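Probable acetyltransferase (PDB 2GE3) binds acetyl coenzyme A and, as a member of the GNAT family, probably transfers its acetyl group to an acceptor that is not identified. Local coordinates at residues Gly71-Arg76 with Leu89-Leu94; Glu123-Ala128 with Ile159-Met164; Ile140-Glu145 with Met164-Gly169. All blocks are in the same frame, centred on the assembly; numbering follows the deposited sequence.

Interaction 1: residues Gly71-Arg76 with Leu89-Leu94. With ACO (acetyl coenzyme *a), chain E.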
loop_
_atom_site.group_PDB
_atom_site.type_symbol
_atom_site.label_atom_id
_atom_site.label_comp_id
_atom_site.label_asym_id
_atom_site.label_seq_id
_atom_site.Cartn_x
_atom_site.Cartn_y
_atom_site.Cartn_z
ATOM N N GLY A 71 19.380 12.914 7.914
ATOM C CA GLY A 71 17.995 12.626 8.125
ATOM C C GLY A 71 17.192 13.075 6.929
ATOM O O GLY A 71 17.667 13.874 6.187
ATOM N N TRP A 72 15.974 12.522 6.779
ATOM C CA TRP A 72 15.089 12.825 5.656
ATOM C C TRP A 72 13.647 12.549 6.071
ATOM O O TRP A 72 13.385 11.831 6.998
ATOM C CB TRP A 72 15.430 11.990 4.439
ATOM C CG TRP A 72 14.987 10.559 4.578
ATOM C CD1 TRP A 72 13.808 10.009 4.120
ATOM C CD2 TRP A 72 15.709 9.503 5.219
ATOM N NE1 TRP A 72 13.798 8.675 4.381
ATOM C CE2 TRP A 72 14.948 8.339 5.065
ATOM C CE3 TRP A 72 16.979 9.433 5.874
ATOM C CZ2 TRP A 72 15.356 7.075 5.595
ATOM C CZ3 TRP A 72 17.404 8.144 6.383
ATOM C CH2 TRP A 72 16.590 7.025 6.248
ATOM N N CYS A 73 12.724 13.163 5.363
ATOM C CA CYS A 73 11.344 12.887 5.552
ATOM C C CYS A 73 10.769 13.103 4.168
ATOM O O CYS A 73 11.030 14.127 3.534
ATOM C CB CYS A 73 10.762 13.837 6.640
ATOM S SG CYS A 73 8.995 13.666 6.974
ATOM N N ASP A 74 9.917 12.200 3.722
ATOM C CA ASP A 74 9.341 12.394 2.421
ATOM C C ASP A 74 7.898 11.880 2.276
ATOM O O ASP A 74 7.419 11.049 3.057
ATOM C CB ASP A 74 10.262 11.944 1.282
ATOM C CG ASP A 74 10.670 10.460 1.342
ATOM O OD1 ASP A 74 9.883 9.585 1.812
ATOM O OD2 ASP A 74 11.807 10.160 0.840
ATOM N N ILE A 75 7.184 12.470 1.322
ATOM C CA ILE A 75 5.782 12.078 1.125
ATOM C C ILE A 75 5.626 11.645 -0.351
ATOM O O ILE A 75 5.866 12.460 -1.253
ATOM C CB ILE A 75 4.739 13.154 1.639
ATOM C CG1 ILE A 75 4.862 13.346 3.156
ATOM C CG2 ILE A 75 3.252 12.752 1.306
ATOM C CD1 ILE A 75 3.985 14.459 3.825
ATOM N N ARG A 76 5.333 10.359 -0.585
ATOM C CA ARG A 76 4.987 9.884 -1.932
ATOM C C ARG A 76 3.465 9.915 -2.192
ATOM O O ARG A 76 2.669 9.217 -1.518
ATOM C CB ARG A 76 5.614 8.519 -2.240
ATOM C CG ARG A 76 5.041 7.302 -1.408
ATOM C CD ARG A 76 5.780 5.946 -1.706
ATOM N NE ARG A 76 7.205 6.313 -1.770
ATOM C CZ ARG A 76 7.997 6.338 -0.710
ATOM N NH1 ARG A 76 7.494 5.951 0.481
ATOM N NH2 ARG A 76 9.271 6.741 -0.846
ATOM N N LEU A 89 4.030 8.755 3.980
ATOM C CA LEU A 89 5.209 9.312 4.632
ATOM C C LEU A 89 6.297 8.240 4.986
ATOM O O LEU A 89 5.963 7.157 5.411
ATOM C CB LEU A 89 4.798 10.148 5.874
ATOM C CG LEU A 89 5.898 11.010 6.595
ATOM C CD1 LEU A 89 5.299 12.259 7.103
ATOM C CD2 LEU A 89 6.431 10.217 7.710
ATOM N N GLY A 90 7.583 8.526 4.704
ATOM C CA GLY A 90 8.717 7.789 5.332
ATOM C C GLY A 90 9.788 8.773 5.842
ATOM O O GLY A 90 9.869 9.903 5.404
HETATM N N MSE A 91 10.574 8.353 6.810
HETATM C CA MSE A 91 11.576 9.204 7.389
HETATM C C MSE A 91 12.536 8.390 8.206
HETATM O O MSE A 91 12.191 7.278 8.648
HETATM C CB MSE A 91 10.938 10.210 8.308
HETATM C CG MSE A 91 10.280 9.564 9.467
HETATM SE SE MSE A 91 9.441 11.111 10.527
HETATM C CE MSE A 91 11.044 12.459 10.515
ATOM N N GLY A 92 13.705 8.983 8.441
ATOM C CA GLY A 92 14.784 8.300 9.146
ATOM C C GLY A 92 15.809 9.313 9.572
ATOM O O GLY A 92 15.992 10.367 8.934
ATOM N N ILE A 93 16.528 9.004 10.632
ATOM C CA ILE A 93 17.549 9.903 11.153
ATOM C C ILE A 93 18.688 8.997 11.638
ATOM O O ILE A 93 18.414 7.975 12.269
ATOM C CB ILE A 93 16.945 10.797 12.329
ATOM C CG1 ILE A 93 15.890 11.774 11.793
ATOM C CG2 ILE A 93 18.025 11.589 13.091
ATOM C CD1 ILE A 93 15.317 12.704 12.818
ATOM N N LEU A 94 19.937 9.405 11.369
ATOM C CA LEU A 94 21.120 8.751 11.841
ATOM C C LEU A 94 21.078 8.688 13.379
ATOM O O LEU A 94 20.605 9.615 14.010
ATOM C CB LEU A 94 22.396 9.489 11.343
ATOM C CG LEU A 94 22.664 9.422 9.832
ATOM C CD1 LEU A 94 24.064 9.928 9.521
ATOM C CD2 LEU A 94 22.420 7.985 9.299
HETATM N N1A ACO E . 9.414 5.597 24.053
HETATM C C2A ACO E . 8.471 6.537 24.130
HETATM N N3A ACO E . 8.712 7.791 23.706
HETATM C C4A ACO E . 9.931 8.139 23.221
HETATM C C5A ACO E . 10.980 7.171 23.093
HETATM C C6A ACO E . 10.668 5.824 23.557
HETATM N N6A ACO E . 11.681 4.874 23.415
HETATM N N7A ACO E . 12.121 7.816 22.620
HETATM C C8A ACO E . 11.818 9.094 22.391
HETATM N N9A ACO E . 10.529 9.280 22.785
HETATM C C1B ACO E . 9.824 10.529 22.657
HETATM C C2B ACO E . 10.608 11.785 22.999
HETATM O O2B ACO E . 10.343 12.038 24.396
HETATM C C3B ACO E . 9.889 12.716 22.012
HETATM O O3B ACO E . 8.565 12.969 22.507
HETATM P P3B ACO E . 8.119 14.188 23.512
HETATM O O7A ACO E . 8.710 14.029 24.909
HETATM O O8A ACO E . 6.624 13.860 23.501
HETATM O O9A ACO E . 8.744 15.409 22.923
HETATM C C4B ACO E . 9.636 11.892 20.749
HETATM O O4B ACO E . 9.507 10.562 21.235
HETATM C C5B ACO E . 10.850 11.940 19.779
HETATM O O5B ACO E . 10.834 13.196 19.118
HETATM P P1A ACO E . 11.961 13.728 18.202
HETATM O O1A ACO E . 11.273 14.777 17.413
HETATM O O2A ACO E . 13.032 13.958 19.245
HETATM O O3A ACO E . 12.247 12.409 17.299
HETATM P P2A ACO E . 13.493 12.009 16.442
HETATM O O4A ACO E . 14.419 13.100 16.003
HETATM O O5A ACO E . 14.105 10.881 17.226
HETATM O O6A ACO E . 12.753 11.432 15.089
HETATM C CBP ACO E . 12.330 9.151 14.315
HETATM C CCP ACO E . 11.869 10.300 15.228
HETATM C CDP ACO E . 11.433 7.914 14.651
HETATM C CEP ACO E . 12.219 9.530 12.838
HETATM C CAP ACO E . 13.867 8.810 14.478
HETATM O OAP ACO E . 14.036 8.474 15.833
HETATM C C9P ACO E . 14.466 7.687 13.679
HETATM O O9P ACO E . 14.949 7.917 12.571
HETATM N N8P ACO E . 14.485 6.446 14.205
HETATM C C7P ACO E . 14.971 5.327 13.364
HETATM C C6P ACO E . 14.200 5.139 12.074
HETATM C C5P ACO E . 12.692 5.153 12.138
HETATM O O5P ACO E . 12.058 4.667 13.070
HETATM N N4P ACO E . 12.071 5.674 11.071
HETATM C C3P ACO E . 10.673 6.047 11.134
HETATM C C2P ACO E . 9.831 4.800 11.250
HETATM S S1P ACO E . 9.908 3.874 9.736
HETATM C C ACO E . 8.341 3.544 10.215
HETATM O O ACO E . 7.804 4.334 10.944
HETATM C CH3 ACO E . 7.713 2.322 9.593
#
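The indole of W72 lies flat over the backbone of M91 and G92, with one face on the neighbouring strand. G92 CA sits over the six-membered ring, 3.7 Å from its centroid, and M91 CA sits over the five-membered ring. These are CH-pi contacts. Chi1 of W72 is 74°, which folds the ring over 89-94. G92 has no side chain to hold the indole off. F21 meets the ring edge-to-face.

The two strands are antiparallel. W72 pairs with G92 and D74 with G90 as hydrogen-bonded pairs; the shortest bond between the strands runs from D74 N to G90 O, 2.8 Å. On the face that carries C73, I75, L89 and M91, C73 SG touches L89 CD1 at 4.0 Å, and C73 CB meets M91 CB.

Acetyl coenzyme A lies along the edge of 89-94. Its N4P donates weakly to M91 O (2.9 Å), and I93 N donates weakly to its O9P (2.7 Å). This strand-like pairing of the pantetheine is characteristic of GNAT enzymes.

Helix 18-29 packs on W72, and helix 102-117 packs on C73, I75 and M91. Strand 60-65 flanks 71-76, while strand 121-127 bonds to L89.

Interaction 2: residues Glu123-Ala128 with Ile159-Met164. With ACO (acetyl coenzyme *a), chain E.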
loop_
_atom_site.group_PDB
_atom_site.type_symbol
_atom_site.label_atom_id
_atom_site.label_comp_id
_atom_site.label_asym_id
_atom_site.label_seq_id
_atom_site.Cartn_x
_atom_site.Cartn_y
_atom_site.Cartn_z
ATOM N N GLU A 123 -0.612 9.275 5.204
ATOM C CA GLU A 123 -0.698 8.007 5.892
ATOM C C GLU A 123 0.679 7.380 6.034
ATOM O O GLU A 123 1.609 7.776 5.348
ATOM C CB GLU A 123 -1.741 7.073 5.210
ATOM C CG GLU A 123 -1.255 6.388 3.996
ATOM C CD GLU A 123 -2.400 5.636 3.127
ATOM O OE1 GLU A 123 -1.959 4.633 2.517
ATOM O OE2 GLU A 123 -3.649 5.979 3.081
ATOM N N LEU A 124 0.806 6.510 7.032
ATOM C CA LEU A 124 2.059 5.864 7.434
ATOM C C LEU A 124 1.754 4.557 8.117
ATOM O O LEU A 124 0.629 4.300 8.620
ATOM C CB LEU A 124 2.948 6.800 8.296
ATOM C CG LEU A 124 2.546 7.327 9.652
ATOM C CD1 LEU A 124 2.558 6.175 10.782
ATOM C CD2 LEU A 124 3.420 8.505 10.002
ATOM N N SER A 125 2.728 3.676 8.057
ATOM C CA SER A 125 2.717 2.416 8.804
ATOM C C SER A 125 3.925 2.391 9.718
ATOM O O SER A 125 4.981 2.762 9.275
ATOM C CB SER A 125 2.843 1.281 7.811
ATOM O OG SER A 125 1.490 1.087 7.329
ATOM N N VAL A 126 3.778 1.963 10.965
ATOM C CA VAL A 126 4.870 1.909 11.905
ATOM C C VAL A 126 4.866 0.576 12.687
ATOM O O VAL A 126 3.791 0.081 13.056
ATOM C CB VAL A 126 4.831 3.175 12.844
ATOM C CG1 VAL A 126 3.497 3.226 13.696
ATOM C CG2 VAL A 126 6.000 3.262 13.692
ATOM N N HIS A 127 6.053 0.016 12.950
ATOM C CA HIS A 127 6.142 -1.176 13.764
ATOM C C HIS A 127 5.609 -0.923 15.148
ATOM O O HIS A 127 5.927 0.104 15.781
ATOM C CB HIS A 127 7.579 -1.770 13.814
ATOM C CG HIS A 127 8.159 -2.137 12.484
ATOM N ND1 HIS A 127 9.478 -2.483 12.319
ATOM C CD2 HIS A 127 7.610 -2.208 11.245
ATOM C CE1 HIS A 127 9.730 -2.701 11.040
ATOM N NE2 HIS A 127 8.621 -2.503 10.362
ATOM N N ALA A 128 4.812 -1.872 15.655
ATOM C CA ALA A 128 4.099 -1.680 16.938
ATOM C C ALA A 128 5.071 -1.498 18.102
ATOM O O ALA A 128 4.729 -0.904 19.152
ATOM C CB ALA A 128 3.063 -2.794 17.256
ATOM N N ILE A 159 6.058 -9.168 13.415
ATOM C CA ILE A 159 5.811 -7.862 14.072
ATOM C C ILE A 159 4.446 -7.319 13.596
ATOM O O ILE A 159 4.119 -7.350 12.412
ATOM C CB ILE A 159 6.926 -6.765 13.679
ATOM C CG1 ILE A 159 8.341 -7.339 13.676
ATOM C CG2 ILE A 159 6.918 -5.548 14.576
ATOM C CD1 ILE A 159 8.628 -8.105 14.869
ATOM N N ASP A 160 3.661 -6.820 14.530
ATOM C CA ASP A 160 2.523 -5.977 14.193
ATOM C C ASP A 160 2.920 -4.622 13.647
ATOM O O ASP A 160 3.964 -4.018 13.966
ATOM C CB ASP A 160 1.661 -5.805 15.443
ATOM C CG ASP A 160 1.001 -7.136 15.881
ATOM O OD1 ASP A 160 1.341 -8.197 15.343
ATOM O OD2 ASP A 160 0.139 -7.133 16.767
ATOM N N SER A 161 2.054 -4.125 12.813
ATOM C CA SER A 161 2.272 -2.788 12.270
ATOM C C SER A 161 1.038 -1.949 12.676
ATOM O O SER A 161 -0.051 -2.462 12.756
ATOM C CB SER A 161 2.374 -2.862 10.734
ATOM O OG SER A 161 3.179 -1.801 10.312
ATOM N N LEU A 162 1.227 -0.681 12.955
ATOM C CA LEU A 162 0.126 0.242 13.251
ATOM C C LEU A 162 -0.019 1.162 12.121
ATOM O O LEU A 162 0.973 1.759 11.640
ATOM C CB LEU A 162 0.419 1.099 14.489
ATOM C CG LEU A 162 0.740 0.311 15.780
ATOM C CD1 LEU A 162 0.941 1.222 17.005
ATOM C CD2 LEU A 162 -0.272 -0.826 16.102
ATOM N N ASN A 163 -1.256 1.338 11.714
ATOM C CA ASN A 163 -1.554 2.339 10.657
ATOM C C ASN A 163 -2.012 3.601 11.264
ATOM O O ASN A 163 -2.826 3.570 12.151
ATOM C CB ASN A 163 -2.684 1.844 9.742
ATOM C CG ASN A 163 -2.233 0.668 8.951
ATOM O OD1 ASN A 163 -1.250 0.797 8.299
ATOM N ND2 ASN A 163 -2.863 -0.508 9.112
HETATM N N MSE A 164 -1.547 4.708 10.743
HETATM C CA MSE A 164 -1.861 5.995 11.347
HETATM C C MSE A 164 -2.045 6.931 10.168
HETATM O O MSE A 164 -1.520 6.661 9.107
HETATM C CB MSE A 164 -0.721 6.457 12.246
HETATM C CG MSE A 164 -0.370 5.393 13.416
HETATM SE SE MSE A 164 0.970 6.343 14.534
HETATM C CE MSE A 164 -0.317 7.650 15.454
HETATM N N1A ACO E . 9.414 5.597 24.053
HETATM C C2A ACO E . 8.471 6.537 24.130
HETATM N N3A ACO E . 8.712 7.791 23.706
HETATM C C4A ACO E . 9.931 8.139 23.221
HETATM C C5A ACO E . 10.980 7.171 23.093
HETATM C C6A ACO E . 10.668 5.824 23.557
HETATM N N6A ACO E . 11.681 4.874 23.415
HETATM N N7A ACO E . 12.121 7.816 22.620
HETATM C C8A ACO E . 11.818 9.094 22.391
HETATM N N9A ACO E . 10.529 9.280 22.785
HETATM C C1B ACO E . 9.824 10.529 22.657
HETATM C C2B ACO E . 10.608 11.785 22.999
HETATM O O2B ACO E . 10.343 12.038 24.396
HETATM C C3B ACO E . 9.889 12.716 22.012
HETATM O O3B ACO E . 8.565 12.969 22.507
HETATM P P3B ACO E . 8.119 14.188 23.512
HETATM O O7A ACO E . 8.710 14.029 24.909
HETATM O O8A ACO E . 6.624 13.860 23.501
HETATM O O9A ACO E . 8.744 15.409 22.923
HETATM C C4B ACO E . 9.636 11.892 20.749
HETATM O O4B ACO E . 9.507 10.562 21.235
HETATM C C5B ACO E . 10.850 11.940 19.779
HETATM O O5B ACO E . 10.834 13.196 19.118
HETATM P P1A ACO E . 11.961 13.728 18.202
HETATM O O1A ACO E . 11.273 14.777 17.413
HETATM O O2A ACO E . 13.032 13.958 19.245
HETATM O O3A ACO E . 12.247 12.409 17.299
HETATM P P2A ACO E . 13.493 12.009 16.442
HETATM O O4A ACO E . 14.419 13.100 16.003
HETATM O O5A ACO E . 14.105 10.881 17.226
HETATM O O6A ACO E . 12.753 11.432 15.089
HETATM C CBP ACO E . 12.330 9.151 14.315
HETATM C CCP ACO E . 11.869 10.300 15.228
HETATM C CDP ACO E . 11.433 7.914 14.651
HETATM C CEP ACO E . 12.219 9.530 12.838
HETATM C CAP ACO E . 13.867 8.810 14.478
HETATM O OAP ACO E . 14.036 8.474 15.833
HETATM C C9P ACO E . 14.466 7.687 13.679
HETATM O O9P ACO E . 14.949 7.917 12.571
HETATM N N8P ACO E . 14.485 6.446 14.205
HETATM C C7P ACO E . 14.971 5.327 13.364
HETATM C C6P ACO E . 14.200 5.139 12.074
HETATM C C5P ACO E . 12.692 5.153 12.138
HETATM O O5P ACO E . 12.058 4.667 13.070
HETATM N N4P ACO E . 12.071 5.674 11.071
HETATM C C3P ACO E . 10.673 6.047 11.134
HETATM C C2P ACO E . 9.831 4.800 11.250
HETATM S S1P ACO E . 9.908 3.874 9.736
HETATM C C ACO E . 8.341 3.544 10.215
HETATM O O ACO E . 7.804 4.334 10.944
HETATM C CH3 ACO E . 7.713 2.322 9.593
HETATM O O HOH W 1 -0.907 2.811 6.486
#
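V126 and L162 form the central hydrogen-bonded pair of two antiparallel strands. L162 N donates to V126 O at 2.7 Å, almost straight (173°) and in the carbonyl plane. V126 N returns a bond to L162 O. L124 and M164 make a second such pair, with both bonds tilted from their carbonyl planes. Beyond the strand end of 123-127, A128 N still reaches D160 O at 2.9 Å, from above the carbonyl plane.

L124, V126, L162 and M164 share one face of the sheet. L124 and M164 lie side by side, with L124 CD1 3.6 Å from M164 CB. M164 is a selenomethionine, and its SE also touches V126 CG1. With chi1 at 62°, the CG1 branch of V126 is turned to L162 CB, 3.8 Å away, while V126 CG2 comes within 3.5 Å of the acetyl O of the coenzyme.

S125, H127, S161 and N163 lie on the other face. A water donates to both L124 O and N163 OD1, the latter at 2.7 Å, and so ties the two strands together. The CG2 branch of I159 packs on H127 CB at 3.9 Å.

Farther out, helix 131-140 backs the apolar face through A133, I134 and Y137. H127 ND1 is bonded to K33 O. D160 is held by D150 N and by a salt bridge to R149, and E123 makes salt bridges to R83 and R121.

Strand 121-127 runs parallel to 86-93, yet the two splay apart around the coenzyme. V126 meets the acetyl oxygen from the 121-127 side of that opening. This is the V-shaped split of the GNAT fold, in which the acetyl-coenzyme A site sits between the two central strands.

Interaction 3: residues Ile140-Glu145 with Met164-Gly169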
loop_
_atom_site.group_PDB
_atom_site.type_symbol
_atom_site.label_atom_id
_atom_site.label_comp_id
_atom_site.label_asym_id
_atom_site.label_seq_id
_atom_site.Cartn_x
_atom_site.Cartn_y
_atom_site.Cartn_z
ATOM N N ILE A 140 2.946 14.896 16.772
ATOM C CA ILE A 140 2.696 15.723 15.588
ATOM C C ILE A 140 1.186 15.810 15.266
ATOM O O ILE A 140 0.802 16.738 14.635
ATOM C CB ILE A 140 3.442 15.143 14.365
ATOM C CG1 ILE A 140 4.973 15.218 14.575
ATOM C CG2 ILE A 140 3.040 15.864 13.070
ATOM C CD1 ILE A 140 5.577 16.554 14.871
ATOM N N GLY A 141 0.360 14.823 15.680
ATOM C CA GLY A 141 -1.074 14.866 15.483
ATOM C C GLY A 141 -1.593 13.749 14.527
ATOM O O GLY A 141 -2.739 13.793 14.114
ATOM N N PHE A 142 -0.802 12.692 14.247
ATOM C CA PHE A 142 -1.335 11.516 13.534
ATOM C C PHE A 142 -2.325 10.778 14.448
ATOM O O PHE A 142 -2.129 10.743 15.616
ATOM C CB PHE A 142 -0.251 10.566 13.071
ATOM C CG PHE A 142 0.448 11.051 11.852
ATOM C CD1 PHE A 142 1.416 12.067 11.937
ATOM C CD2 PHE A 142 0.171 10.480 10.606
ATOM C CE1 PHE A 142 2.091 12.501 10.800
ATOM C CE2 PHE A 142 0.834 10.931 9.443
ATOM C CZ PHE A 142 1.817 11.917 9.530
ATOM N N ALA A 143 -3.424 10.297 13.888
ATOM C CA ALA A 143 -4.389 9.467 14.536
ATOM C C ALA A 143 -4.083 7.988 14.230
ATOM O O ALA A 143 -3.740 7.601 13.064
ATOM C CB ALA A 143 -5.827 9.852 14.028
ATOM N N HIS A 144 -4.295 7.140 15.238
ATOM C CA HIS A 144 -4.296 5.738 14.995
ATOM C C HIS A 144 -5.501 5.310 14.200
ATOM O O HIS A 144 -6.648 5.686 14.520
ATOM C CB HIS A 144 -4.262 4.971 16.374
ATOM C CG HIS A 144 -2.936 5.096 17.082
ATOM N ND1 HIS A 144 -1.859 4.310 16.764
ATOM C CD2 HIS A 144 -2.511 5.933 18.061
ATOM C CE1 HIS A 144 -0.841 4.603 17.551
ATOM N NE2 HIS A 144 -1.197 5.619 18.317
ATOM N N GLU A 145 -5.267 4.405 13.254
ATOM C CA GLU A 145 -6.326 3.960 12.356
ATOM C C GLU A 145 -6.512 2.480 12.374
ATOM O O GLU A 145 -7.466 2.054 11.786
ATOM C CB GLU A 145 -6.083 4.357 10.900
ATOM C CG GLU A 145 -6.331 5.844 10.703
ATOM C CD GLU A 145 -6.519 6.191 9.224
ATOM O OE1 GLU A 145 -7.333 7.096 8.930
ATOM O OE2 GLU A 145 -5.833 5.535 8.365
HETATM N N MSE A 164 -1.547 4.708 10.743
HETATM C CA MSE A 164 -1.861 5.995 11.347
HETATM C C MSE A 164 -2.045 6.931 10.168
HETATM O O MSE A 164 -1.520 6.661 9.107
HETATM C CB MSE A 164 -0.721 6.457 12.246
HETATM C CG MSE A 164 -0.370 5.393 13.416
HETATM SE SE MSE A 164 0.970 6.343 14.534
HETATM C CE MSE A 164 -0.317 7.650 15.454
ATOM N N ALA A 165 -2.777 8.016 10.369
ATOM C CA ALA A 165 -3.003 8.993 9.332
ATOM C C ALA A 165 -3.306 10.405 9.894
ATOM O O ALA A 165 -3.806 10.572 11.040
ATOM C CB ALA A 165 -4.095 8.528 8.382
ATOM N N ILE A 166 -3.001 11.402 9.083
ATOM C CA ILE A 166 -3.409 12.778 9.381
ATOM C C ILE A 166 -4.237 13.321 8.246
ATOM O O ILE A 166 -3.975 13.017 7.094
ATOM C CB ILE A 166 -2.150 13.687 9.715
ATOM C CG1 ILE A 166 -2.507 14.894 10.582
ATOM C CG2 ILE A 166 -1.346 14.001 8.430
ATOM C CD1 ILE A 166 -1.187 15.539 11.298
ATOM N N ILE A 167 -5.271 14.107 8.563
ATOM C CA ILE A 167 -6.116 14.717 7.525
ATOM C C ILE A 167 -5.986 16.238 7.685
ATOM O O ILE A 167 -6.126 16.758 8.812
ATOM C CB ILE A 167 -7.593 14.214 7.494
ATOM C CG1 ILE A 167 -7.711 12.861 6.782
ATOM C CG2 ILE A 167 -8.565 15.212 6.745
ATOM C CD1 ILE A 167 -8.359 12.005 7.593
ATOM N N PHE A 168 -5.621 16.935 6.582
ATOM C CA PHE A 168 -5.449 18.403 6.681
ATOM C C PHE A 168 -6.833 19.031 6.712
ATOM O O PHE A 168 -7.739 18.653 5.941
ATOM C CB PHE A 168 -4.625 18.992 5.548
ATOM C CG PHE A 168 -3.221 18.548 5.541
ATOM C CD1 PHE A 168 -2.725 17.872 4.416
ATOM C CD2 PHE A 168 -2.371 18.765 6.690
ATOM C CE1 PHE A 168 -1.438 17.431 4.385
ATOM C CE2 PHE A 168 -1.085 18.304 6.689
ATOM C CZ PHE A 168 -0.589 17.665 5.530
ATOM N N GLY A 169 -6.974 19.912 7.684
ATOM C CA GLY A 169 -8.145 20.758 7.827
ATOM C C GLY A 169 -7.637 22.112 7.438
ATOM O O GLY A 169 -8.427 22.927 6.974
#
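A143 N donates to A165 O at 2.9 Å, an almost straight bond (167°). A165 O also takes a weak hydrogen bond from R149 of the second subunit. A165 N returns a bond to A143 O, also 2.9 Å, in the carbonyl plane. A143 and A165 thus make a hydrogen-bonded antiparallel pair.

Next to it H144 and M164 form a non-hydrogen-bonded pair. The selenomethionine chain bends at chi3 (74°), and this brings its CE methyl over the centre of the H144 imidazole, 3.6 Å from the centroid. H144 NE2 is bonded to E138, which probably helps to hold the ring against the methyl.

Both pairs belong to the hairpin of strands 143-153 and 158-167, which forms one margin of the GNAT sheet within this chain. The chain enters it from helix 131-140 through a Schellman motif at G141, whose positive phi suits glycine.

F142 then turns its ring across I166. I166 CB stands over one face, 4.1 Å from the centroid, and I166 CG2 reaches F142 CE2 at 3.9 Å. A165 N lies at the edge of the ring, in its plane. The CD1 end of I166 touches G141 O at 3.7 Å.

The extended chain of E145 lays its carboxylate against A165 CB, with OE2 3.5 Å away. OE2 is in a salt bridge with R121, and OE1 with R149 of the second subunit. The backbone of E145 is also hydrogen-bonded to that subunit.

All three interactions lie in one mixed sheet. Interaction 1 joins neighbouring strands 68-77 and 86-93. Interaction 2 joins 121-127 to 158-167, and interaction 3 joins 158-167 to 143-153, an outermost strand within this chain. Their centres are about 15 Å apart for interactions 1 and 2, about 13 Å for 2 and 3, and about 17 Å for 1 and 3. Interaction 1 closes before the others open; the segments of 2 and 3 alternate along the chain and share M164. L89 N probably bonds to E123 O, linking 1 with 2, and F142 packs on L124, linking 2 with 3. Interactions 1 and 2 flank acetyl coenzyme A, while interaction 3 reaches the second subunit.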